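Local coordinates for protein fumarase E (Shigella flexneri 2a str. 2457T, PDB 3C8G) that probably catalyses the addition of water to fumarate in vitro, giving malate, and forms a homodimer of the MtlR/FumE family, at residues D10-Q15 with A162-L167. Sequence-based numbering, arbitrary orientation.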
ATOM      1  N   ASP A  10      -0.482 -16.795  24.580  1.00 85.66           N
ATOM      2  CA  ASP A  10      -0.818 -16.670  25.989  1.00 84.60           C
ATOM      3  C   ASP A  10      -0.651 -15.278  26.599  1.00 83.52           C
ATOM      4  O   ASP A  10      -1.339 -14.946  27.559  1.00 83.28           O
ATOM      5  CB  ASP A  10      -0.149 -17.773  26.840  1.00 85.11           C
ATOM      6  CG  ASP A  10       1.367 -17.636  26.912  1.00 85.85           C
ATOM      7  OD1 ASP A  10       1.927 -17.899  28.004  1.00 84.40           O
ATOM      8  OD2 ASP A  10       1.993 -17.275  25.879  1.00 87.98           O
ATOM      9  N   ASP A  11       0.227 -14.442  26.064  1.00 82.33           N
ATOM     10  CA  ASP A  11       0.170 -13.050  26.504  1.00 81.71           C
ATOM     11  C   ASP A  11      -0.901 -12.241  25.754  1.00 80.64           C
ATOM     12  O   ASP A  11      -1.248 -11.130  26.167  1.00 80.86           O
ATOM     13  CB  ASP A  11       1.535 -12.364  26.478  1.00 82.29           C
ATOM     14  CG  ASP A  11       2.334 -12.720  25.270  1.00 83.76           C
ATOM     15  OD1 ASP A  11       1.826 -12.522  24.149  1.00 86.74           O
ATOM     16  OD2 ASP A  11       3.472 -13.201  25.441  1.00 85.56           O
ATOM     17  N   VAL A  12      -1.428 -12.809  24.667  1.00 78.94           N
ATOM     18  CA  VAL A  12      -2.589 -12.243  23.982  1.00 77.02           C
ATOM     19  C   VAL A  12      -3.796 -12.595  24.824  1.00 76.03           C
ATOM     20  O   VAL A  12      -4.767 -11.837  24.936  1.00 75.25           O
ATOM     21  CB  VAL A  12      -2.751 -12.802  22.544  1.00 76.69           C
ATOM     22  CG1 VAL A  12      -4.186 -12.703  22.077  1.00 75.81           C
ATOM     23  CG2 VAL A  12      -1.852 -12.064  21.582  1.00 75.85           C
ATOM     24  N   LEU A  13      -3.698 -13.769  25.422  1.00 75.22           N
ATOM     25  CA  LEU A  13      -4.770 -14.350  26.188  1.00 74.86           C
ATOM     26  C   LEU A  13      -4.880 -13.674  27.553  1.00 73.93           C
ATOM     27  O   LEU A  13      -5.947 -13.648  28.164  1.00 74.07           O
ATOM     28  CB  LEU A  13      -4.461 -15.825  26.357  1.00 75.11           C
ATOM     29  CG  LEU A  13      -5.592 -16.832  26.478  1.00 76.29           C
ATOM     30  CD1 LEU A  13      -6.515 -16.741  25.251  1.00 77.22           C
ATOM     31  CD2 LEU A  13      -4.960 -18.230  26.613  1.00 75.67           C
ATOM     32  N   GLU A  14      -3.754 -13.140  28.012  1.00 72.83           N
ATOM     33  CA  GLU A  14      -3.643 -12.417  29.267  1.00 72.08           C
ATOM     34  C   GLU A  14      -4.222 -11.036  29.102  1.00 70.71           C
ATOM     35  O   GLU A  14      -5.044 -10.578  29.906  1.00 70.65           O
ATOM     36  CB  GLU A  14      -2.164 -12.275  29.641  1.00 72.47           C
ATOM     37  CG  GLU A  14      -1.876 -11.304  30.789  1.00 72.73           C
ATOM     38  CD  GLU A  14      -0.396 -11.212  31.095  1.00 72.98           C
ATOM     39  OE1 GLU A  14       0.015 -11.796  32.121  1.00 73.38           O
ATOM     40  OE2 GLU A  14       0.352 -10.586  30.297  1.00 73.75           O
ATOM     41  N   GLN A  15      -3.738 -10.372  28.063  1.00 69.27           N
ATOM     42  CA  GLN A  15      -4.239  -9.081  27.647  1.00 67.66           C
ATOM     43  C   GLN A  15      -5.757  -9.077  27.494  1.00 66.05           C
ATOM     44  O   GLN A  15      -6.406  -8.161  27.960  1.00 65.96           O
ATOM     45  CB  GLN A  15      -3.563  -8.645  26.349  1.00 67.79           C
ATOM     46  CG  GLN A  15      -2.257  -7.892  26.548  1.00 69.09           C
ATOM     47  CD  GLN A  15      -1.781  -7.228  25.262  1.00 71.60           C
ATOM     48  OE1 GLN A  15      -0.776  -7.628  24.687  1.00 71.77           O
ATOM     49  NE2 GLN A  15      -2.520  -6.225  24.793  1.00 73.87           N
ATOM     50  N   ALA A 162     -12.140 -16.093  18.700  1.00 58.86           N
ATOM     51  CA  ALA A 162     -12.068 -15.523  17.373  1.00 59.50           C
ATOM     52  C   ALA A 162     -10.748 -14.806  17.111  1.00 59.84           C
ATOM     53  O   ALA A 162     -10.224 -14.896  16.007  1.00 59.23           O
ATOM     54  CB  ALA A 162     -13.206 -14.560  17.140  1.00 60.23           C
ATOM     55  N   VAL A 163     -10.208 -14.079  18.094  1.00 60.25           N
ATOM     56  CA  VAL A 163      -8.987 -13.310  17.791  1.00 60.54           C
ATOM     57  C   VAL A 163      -7.794 -14.240  17.811  1.00 60.48           C
ATOM     58  O   VAL A 163      -6.940 -14.201  16.938  1.00 61.48           O
ATOM     59  CB  VAL A 163      -8.779 -11.930  18.594  1.00 60.32           C
ATOM     60  CG1 VAL A 163     -10.072 -11.337  19.100  1.00 58.11           C
ATOM     61  CG2 VAL A 163      -7.810 -12.042  19.683  1.00 60.06           C
ATOM     62  N   THR A 164      -7.778 -15.123  18.784  1.00 60.46           N
ATOM     63  CA  THR A 164      -6.799 -16.194  18.814  1.00 60.20           C
ATOM     64  C   THR A 164      -6.743 -16.985  17.508  1.00 60.27           C
ATOM     65  O   THR A 164      -5.651 -17.118  16.928  1.00 59.69           O
ATOM     66  CB  THR A 164      -7.032 -17.052  20.036  1.00 60.07           C
ATOM     67  OG1 THR A 164      -6.205 -16.524  21.077  1.00 61.46           O
ATOM     68  CG2 THR A 164      -6.727 -18.521  19.822  1.00 59.98           C
ATOM     69  N   THR A 165      -7.888 -17.470  17.020  1.00 60.34           N
ATOM     70  CA  THR A 165      -7.844 -18.263  15.808  1.00 61.55           C
ATOM     71  C   THR A 165      -7.510 -17.398  14.599  1.00 62.37           C
ATOM     72  O   THR A 165      -6.793 -17.834  13.699  1.00 62.40           O
ATOM     73  CB  THR A 165      -9.041 -19.291  15.594  1.00 62.03           C
ATOM     74  OG1 THR A 165      -9.553 -19.208  14.251  1.00 63.61           O
ATOM     75  CG2 THR A 165     -10.152 -19.093  16.543  1.00 61.32           C
ATOM     76  N   THR A 166      -7.977 -16.153  14.624  1.00 63.26           N
ATOM     77  CA  THR A 166      -7.579 -15.153  13.648  1.00 64.05           C
ATOM     78  C   THR A 166      -6.072 -14.967  13.637  1.00 64.83           C
ATOM     79  O   THR A 166      -5.471 -15.016  12.575  1.00 65.82           O
ATOM     80  CB  THR A 166      -8.259 -13.811  13.903  1.00 64.25           C
ATOM     81  OG1 THR A 166      -9.658 -13.966  13.691  1.00 64.10           O
ATOM     82  CG2 THR A 166      -7.733 -12.724  12.941  1.00 64.41           C
ATOM     83  N   LEU A 167      -5.463 -14.775  14.802  1.00 65.11           N
ATOM     84  CA  LEU A 167      -4.014 -14.675  14.900  1.00 65.48           C
ATOM     85  C   LEU A 167      -3.263 -15.906  14.351  1.00 66.34           C
ATOM     86  O   LEU A 167      -2.180 -15.792  13.799  1.00 66.84           O
ATOM     87  CB  LEU A 167      -3.637 -14.426  16.352  1.00 65.18           C
ATOM     88  CG  LEU A 167      -3.298 -13.018  16.865  1.00 64.53           C
ATOM     89  CD1 LEU A 167      -3.863 -11.858  16.022  1.00 64.41           C
ATOM     90  CD2 LEU A 167      -3.675 -12.887  18.317  1.00 61.35           C
TER
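Val163 is the first residue of 162-167 to meet the N-terminal helix: its CG2 lies 4.4 Å from CG1 of Val12, a loose apolar approach, while Phe94 of helix 87-104 packs against it. One residue on, Thr164 and Val12 have the nearest pair of CA atoms between the two segments, 7.7 Å apart. The hydroxyl oxygen OG1 of Thr164 sits 4.2 Å from CD1 of Leu13, the two side chains passing at a slant, at that distance a loose van der Waals touch between a hydroxyl oxygen and a methyl group. Thr166, which does not meet 10-15, is buried beside Leu33, Leu87 and Ile91; its OG1 donates to Ala162 O at 2.6 Å, on the opposite face of that carbonyl from the Thr166 backbone N, which leaves the buried hydroxyl satisfied within its own helix. Leu167 comes last. Its CD2 meets both methyls of Val12, tip to tip, at 3.8 Å from CG1 and equally far from CG2. Val12 has CG1 anti to the backbone N (chi1 156°), a rotation that presents both branches to this leucine, and Ile32 of helix 29-40 touches both residues. With short-segment axes 10.7 Å apart and running at 154°, this is near-antiparallel helix packing, bringing helices 9-18 and 148-169, from near the two ends of the chain, together in the all-helical MtlR-family fold.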